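Local coordinates for CLIP-associating protein (PDB 4G3A) that tracks microtubule plus ends and stabilizes dynamic microtubules during mitotic spindle formation, represented here by its N-terminal TOG-like domain, at residues L156-I170 against E194-L207. Sequence-based numbering, arbitrary orientation.
Sequences LHEYGTQQLSVRVYI and EIYKHVGDRLRPDL
Glu194 OE1 is gripped from opposite faces of its carboxylate: His157 NE2 donates to it at 3.0 Å, and Lys197 NZ adds a salt bridge from its own helix. The other oxygen, OE2, is held by Gln190. Glu194 OE1 lies in the plane of the His157 ring, which stands nearly perpendicular (84°) to the carboxylate. Across the same ring, His157 ND1 shares a hydrogen bond of 2.9 Å with His198 NE2; bonds at both nitrogens hold the ring's rotation. The imidazoles meet rim to rim, while Leu156 chi1 (-163°) swings CG away from the backbone N and over the centre of the His198 face, a CH-pi contact 3.5 Å from the ring centroid. Replacing His198 by alanine removes the imidazole, which would probably leave His157 ND1 without its mate and open a gap against Leu156 CG and CD2. Deeper in, Ile195 CG2 meets Val166 CG2 at 3.9 Å, and its CD1 packs on Ile170 CD1. Ile170 CG2 touches Leu207 CD2 at 3.5 Å, and a long salt bridge of 3.4 Å joins Arg167 NH2 to Asp206 OD1. The end of helix 142-159 and the loop to helix 170-175 thus pack against helices 182-199 and 203-208, as in the stacked HEAT repeats of a TOG domain.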
loop_
_atom_site.group_PDB
_atom_site.type_symbol
_atom_site.label_atom_id
_atom_site.label_comp_id
_atom_site.label_asym_id
_atom_site.label_seq_id
_atom_site.Cartn_x
_atom_site.Cartn_y
_atom_site.Cartn_z
ATOM N N LEU A 156 -5.672 -8.231 6.100
ATOM C CA LEU A 156 -6.518 -9.194 6.797
ATOM C C LEU A 156 -5.781 -10.512 6.984
ATOM O O LEU A 156 -5.763 -11.089 8.071
ATOM C CB LEU A 156 -7.810 -9.421 5.991
ATOM C CG LEU A 156 -9.013 -10.062 6.688
ATOM C CD1 LEU A 156 -9.480 -9.204 7.853
ATOM C CD2 LEU A 156 -10.158 -10.298 5.682
ATOM N N HIS A 157 -5.174 -11.001 5.912
ATOM C CA HIS A 157 -4.455 -12.255 5.998
ATOM C C HIS A 157 -3.315 -12.154 7.013
ATOM O O HIS A 157 -3.050 -13.099 7.737
ATOM C CB HIS A 157 -3.953 -12.700 4.623
ATOM C CG HIS A 157 -5.049 -13.231 3.730
ATOM N ND1 HIS A 157 -6.258 -13.645 4.211
ATOM C CD2 HIS A 157 -5.078 -13.410 2.382
ATOM C CE1 HIS A 157 -7.018 -14.059 3.194
ATOM N NE2 HIS A 157 -6.322 -13.931 2.089
ATOM N N GLU A 158 -2.667 -10.993 7.094
ATOM C CA GLU A 158 -1.494 -10.848 7.960
ATOM C C GLU A 158 -1.864 -10.569 9.412
ATOM O O GLU A 158 -1.192 -11.059 10.337
ATOM C CB GLU A 158 -0.547 -9.763 7.430
ATOM C CG GLU A 158 0.375 -10.249 6.321
ATOM C CD GLU A 158 0.990 -9.112 5.523
ATOM O OE1 GLU A 158 1.619 -8.215 6.129
ATOM O OE2 GLU A 158 0.842 -9.120 4.281
ATOM N N TYR A 159 -2.940 -9.818 9.620
ATOM C CA TYR A 159 -3.303 -9.397 10.975
ATOM C C TYR A 159 -4.575 -10.011 11.565
ATOM O O TYR A 159 -4.740 -10.034 12.781
ATOM C CB TYR A 159 -3.363 -7.874 11.049
ATOM C CG TYR A 159 -2.017 -7.267 10.729
ATOM C CD1 TYR A 159 -0.975 -7.333 11.644
ATOM C CD2 TYR A 159 -1.784 -6.659 9.511
ATOM C CE1 TYR A 159 0.265 -6.801 11.358
ATOM C CE2 TYR A 159 -0.546 -6.118 9.214
ATOM C CZ TYR A 159 0.478 -6.201 10.144
ATOM O OH TYR A 159 1.711 -5.661 9.855
ATOM N N GLY A 160 -5.474 -10.484 10.711
ATOM C CA GLY A 160 -6.711 -11.089 11.184
ATOM C C GLY A 160 -7.680 -10.097 11.798
ATOM O O GLY A 160 -7.388 -8.905 11.871
ATOM N N THR A 161 -8.836 -10.594 12.245
ATOM C CA THR A 161 -9.923 -9.737 12.727
ATOM C C THR A 161 -9.644 -9.070 14.079
ATOM O O THR A 161 -10.392 -8.197 14.520
ATOM C CB THR A 161 -11.260 -10.522 12.791
ATOM O OG1 THR A 161 -11.177 -11.530 13.807
ATOM C CG2 THR A 161 -11.546 -11.184 11.460
ATOM N N GLN A 162 -8.554 -9.478 14.722
ATOM C CA GLN A 162 -8.104 -8.894 15.983
ATOM C C GLN A 162 -7.690 -7.427 15.816
ATOM O O GLN A 162 -7.851 -6.612 16.727
ATOM C CB GLN A 162 -6.908 -9.707 16.502
ATOM C CG GLN A 162 -6.574 -9.550 17.972
ATOM C CD GLN A 162 -5.243 -10.212 18.343
ATOM O OE1 GLN A 162 -4.617 -10.901 17.528
ATOM N NE2 GLN A 162 -4.810 -10.001 19.579
ATOM N N GLN A 163 -7.134 -7.093 14.658
ATOM C CA GLN A 163 -6.665 -5.737 14.425
ATOM C C GLN A 163 -7.365 -5.069 13.255
ATOM O O GLN A 163 -7.211 -3.864 13.043
ATOM C CB GLN A 163 -5.156 -5.716 14.181
ATOM C CG GLN A 163 -4.310 -5.825 15.436
ATOM C CD GLN A 163 -2.846 -5.534 15.155
ATOM O OE1 GLN A 163 -2.078 -6.439 14.821
ATOM N NE2 GLN A 163 -2.457 -4.268 15.271
ATOM N N LEU A 164 -8.107 -5.843 12.474
ATOM C CA LEU A 164 -8.783 -5.270 11.326
ATOM C C LEU A 164 -10.241 -5.693 11.297
ATOM O O LEU A 164 -10.548 -6.871 11.119
ATOM C CB LEU A 164 -8.091 -5.666 10.023
ATOM C CG LEU A 164 -8.292 -4.644 8.901
ATOM C CD1 LEU A 164 -7.508 -3.376 9.218
ATOM C CD2 LEU A 164 -7.889 -5.209 7.545
ATOM N N SER A 165 -11.124 -4.718 11.479
ATOM C CA SER A 165 -12.556 -4.943 11.380
ATOM C C SER A 165 -13.030 -4.478 10.015
ATOM O O SER A 165 -12.943 -3.285 9.699
ATOM C CB SER A 165 -13.281 -4.157 12.470
ATOM O OG SER A 165 -14.676 -4.105 12.212
ATOM N N VAL A 166 -13.518 -5.412 9.203
ATOM C CA VAL A 166 -13.891 -5.099 7.830
ATOM C C VAL A 166 -15.394 -4.921 7.641
ATOM O O VAL A 166 -15.854 -4.719 6.523
ATOM C CB VAL A 166 -13.390 -6.169 6.846
ATOM C CG1 VAL A 166 -11.879 -6.078 6.693
ATOM C CG2 VAL A 166 -13.807 -7.552 7.310
ATOM N N ARG A 167 -16.159 -4.989 8.725
ATOM C CA ARG A 167 -17.611 -4.858 8.608
ATOM C C ARG A 167 -17.998 -3.587 7.840
ATOM O O ARG A 167 -18.818 -3.632 6.925
ATOM C CB ARG A 167 -18.282 -4.860 9.982
ATOM C CG ARG A 167 -19.592 -4.087 10.003
ATOM C CD ARG A 167 -20.346 -4.259 11.308
ATOM N NE ARG A 167 -21.134 -5.490 11.327
ATOM C CZ ARG A 167 -22.313 -5.630 10.729
ATOM N NH1 ARG A 167 -22.839 -4.617 10.052
ATOM N NH2 ARG A 167 -22.965 -6.782 10.801
ATOM N N VAL A 168 -17.392 -2.460 8.217
ATOM C CA VAL A 168 -17.699 -1.172 7.599
ATOM C C VAL A 168 -17.179 -1.098 6.157
ATOM O O VAL A 168 -17.600 -0.244 5.379
ATOM C CB VAL A 168 -17.151 -0.000 8.453
ATOM C CG1 VAL A 168 -15.675 0.222 8.184
ATOM C CG2 VAL A 168 -17.955 1.263 8.215
ATOM N N TYR A 169 -16.297 -2.022 5.793
ATOM C CA TYR A 169 -15.811 -2.124 4.411
ATOM C C TYR A 169 -16.721 -2.861 3.421
ATOM O O TYR A 169 -16.566 -2.731 2.194
ATOM C CB TYR A 169 -14.447 -2.781 4.402
ATOM C CG TYR A 169 -13.374 -1.841 4.845
ATOM C CD1 TYR A 169 -12.650 -1.116 3.922
ATOM C CD2 TYR A 169 -13.096 -1.658 6.190
ATOM C CE1 TYR A 169 -11.673 -0.250 4.319
ATOM C CE2 TYR A 169 -12.109 -0.790 6.600
ATOM C CZ TYR A 169 -11.405 -0.084 5.660
ATOM O OH TYR A 169 -10.416 0.797 6.053
ATOM N N ILE A 170 -17.670 -3.631 3.933
ATOM C CA ILE A 170 -18.509 -4.406 3.021
ATOM C C ILE A 170 -19.258 -3.534 2.008
ATOM O O ILE A 170 -19.251 -3.836 0.815
ATOM C CB ILE A 170 -19.456 -5.367 3.753
ATOM C CG1 ILE A 170 -18.654 -6.201 4.754
ATOM C CG2 ILE A 170 -20.160 -6.274 2.746
ATOM C CD1 ILE A 170 -17.441 -6.857 4.127
ATOM N N GLU A 194 -12.174 -13.595 0.187
ATOM C CA GLU A 194 -11.099 -13.572 1.180
ATOM C C GLU A 194 -11.613 -13.136 2.555
ATOM O O GLU A 194 -11.192 -13.680 3.577
ATOM C CB GLU A 194 -9.954 -12.643 0.744
ATOM C CG GLU A 194 -9.428 -12.886 -0.665
ATOM C CD GLU A 194 -8.755 -14.246 -0.841
ATOM O OE1 GLU A 194 -8.382 -14.887 0.169
ATOM O OE2 GLU A 194 -8.593 -14.667 -2.006
ATOM N N ILE A 195 -12.525 -12.162 2.580
ATOM C CA ILE A 195 -13.122 -11.713 3.836
ATOM C C ILE A 195 -13.980 -12.842 4.431
ATOM O O ILE A 195 -14.011 -13.049 5.643
ATOM C CB ILE A 195 -13.977 -10.445 3.651
ATOM C CG1 ILE A 195 -13.078 -9.197 3.536
ATOM C CG2 ILE A 195 -14.966 -10.300 4.802
ATOM C CD1 ILE A 195 -13.851 -7.928 3.081
ATOM N N TYR A 196 -14.665 -13.583 3.580
ATOM C CA TYR A 196 -15.419 -14.736 4.085
ATOM C C TYR A 196 -14.528 -15.692 4.894
ATOM O O TYR A 196 -14.955 -16.250 5.908
ATOM C CB TYR A 196 -16.111 -15.484 2.951
ATOM C CG TYR A 196 -16.827 -16.749 3.408
ATOM C CD1 TYR A 196 -18.074 -16.687 4.014
ATOM C CD2 TYR A 196 -16.242 -17.990 3.239
ATOM C CE1 TYR A 196 -18.727 -17.845 4.441
ATOM C CE2 TYR A 196 -16.877 -19.150 3.659
ATOM C CZ TYR A 196 -18.115 -19.076 4.260
ATOM O OH TYR A 196 -18.734 -20.239 4.675
ATOM N N LYS A 197 -13.288 -15.877 4.455
ATOM C CA LYS A 197 -12.388 -16.788 5.156
ATOM C C LYS A 197 -12.171 -16.385 6.611
ATOM O O LYS A 197 -11.952 -17.241 7.464
ATOM C CB LYS A 197 -11.061 -16.933 4.419
ATOM C CG LYS A 197 -11.181 -17.676 3.101
ATOM C CD LYS A 197 -9.904 -17.552 2.287
ATOM C CE LYS A 197 -10.099 -18.116 0.886
ATOM N NZ LYS A 197 -8.880 -17.939 0.052
ATOM N N HIS A 198 -12.243 -15.086 6.893
ATOM C CA HIS A 198 -11.988 -14.584 8.242
ATOM C C HIS A 198 -13.274 -14.426 9.039
ATOM O O HIS A 198 -13.302 -14.624 10.251
ATOM C CB HIS A 198 -11.252 -13.240 8.185
ATOM C CG HIS A 198 -9.838 -13.354 7.725
ATOM N ND1 HIS A 198 -8.770 -13.373 8.588
ATOM C CD2 HIS A 198 -9.310 -13.479 6.476
ATOM C CE1 HIS A 198 -7.645 -13.509 7.907
ATOM N NE2 HIS A 198 -7.958 -13.574 6.618
ATOM N N VAL A 199 -14.339 -14.070 8.339
ATOM C CA VAL A 199 -15.573 -13.633 8.971
ATOM C C VAL A 199 -16.627 -14.754 9.067
ATOM O O VAL A 199 -17.418 -14.799 10.007
ATOM C CB VAL A 199 -16.114 -12.394 8.232
ATOM C CG1 VAL A 199 -17.585 -12.176 8.504
ATOM C CG2 VAL A 199 -15.294 -11.166 8.624
ATOM N N GLY A 200 -16.626 -15.665 8.109
ATOM C CA GLY A 200 -17.532 -16.799 8.177
ATOM C C GLY A 200 -18.932 -16.489 7.675
ATOM O O GLY A 200 -19.163 -15.475 7.011
ATOM N N ASP A 201 -19.872 -17.371 8.003
ATOM C CA ASP A 201 -21.183 -17.372 7.363
ATOM C C ASP A 201 -22.065 -16.166 7.683
ATOM O O ASP A 201 -23.051 -15.928 6.986
ATOM C CB ASP A 201 -21.925 -18.676 7.665
ATOM C CG ASP A 201 -21.261 -19.879 7.030
ATOM O OD1 ASP A 201 -21.089 -19.887 5.788
ATOM O OD2 ASP A 201 -20.915 -20.820 7.777
ATOM N N ARG A 202 -21.711 -15.405 8.718
ATOM C CA ARG A 202 -22.463 -14.204 9.070
ATOM C C ARG A 202 -22.382 -13.176 7.943
ATOM O O ARG A 202 -23.148 -12.208 7.919
ATOM C CB ARG A 202 -21.945 -13.582 10.369
ATOM C CG ARG A 202 -20.757 -12.654 10.173
ATOM C CD ARG A 202 -20.577 -11.693 11.343
ATOM N NE ARG A 202 -19.879 -12.309 12.469
ATOM C CZ ARG A 202 -19.625 -11.693 13.621
ATOM N NH1 ARG A 202 -20.016 -10.439 13.807
ATOM N NH2 ARG A 202 -18.982 -12.335 14.590
ATOM N N LEU A 203 -21.451 -13.383 7.015
ATOM C CA LEU A 203 -21.285 -12.470 5.884
ATOM C C LEU A 203 -22.460 -12.603 4.916
ATOM O O LEU A 203 -22.829 -11.640 4.243
ATOM C CB LEU A 203 -19.963 -12.747 5.161
ATOM C CG LEU A 203 -19.664 -11.887 3.929
ATOM C CD1 LEU A 203 -19.634 -10.423 4.303
ATOM C CD2 LEU A 203 -18.350 -12.289 3.276
ATOM N N ARG A 204 -23.066 -13.796 4.874
ATOM C CA ARG A 204 -24.126 -14.087 3.907
ATOM C C ARG A 204 -25.372 -13.204 4.070
ATOM O O ARG A 204 -25.816 -12.582 3.100
ATOM C CB ARG A 204 -24.474 -15.591 3.917
ATOM C CG ARG A 204 -23.237 -16.480 4.081
ATOM C CD ARG A 204 -23.554 -17.988 4.161
ATOM N NE ARG A 204 -23.613 -18.550 2.821
ATOM C CZ ARG A 204 -22.773 -19.456 2.339
ATOM N NH1 ARG A 204 -21.812 -19.952 3.093
ATOM N NH2 ARG A 204 -22.920 -19.880 1.094
ATOM N N PRO A 205 -25.945 -13.142 5.284
ATOM C CA PRO A 205 -27.093 -12.246 5.496
ATOM C C PRO A 205 -26.693 -10.767 5.469
ATOM O O PRO A 205 -27.524 -9.909 5.181
ATOM C CB PRO A 205 -27.597 -12.646 6.888
ATOM C CG PRO A 205 -26.402 -13.283 7.553
ATOM C CD PRO A 205 -25.703 -14.007 6.451
ATOM N N ASP A 206 -25.433 -10.473 5.777
ATOM C CA ASP A 206 -24.918 -9.117 5.645
ATOM C C ASP A 206 -25.039 -8.657 4.204
ATOM O O ASP A 206 -25.452 -7.531 3.927
ATOM C CB ASP A 206 -23.441 -9.066 6.036
ATOM C CG ASP A 206 -23.230 -8.886 7.524
ATOM O OD1 ASP A 206 -24.226 -8.669 8.251
ATOM O OD2 ASP A 206 -22.060 -8.954 7.960
ATOM N N LEU A 207 -24.635 -9.524 3.284
ATOM C CA LEU A 207 -24.701 -9.192 1.871
ATOM C C LEU A 207 -26.145 -9.208 1.406
ATOM O O LEU A 207 -26.523 -8.471 0.502
ATOM C CB LEU A 207 -23.847 -10.146 1.035
ATOM C CG LEU A 207 -22.359 -10.182 1.375
ATOM C CD1 LEU A 207 -21.710 -11.414 0.742
ATOM C CD2 LEU A 207 -21.653 -8.888 0.933
#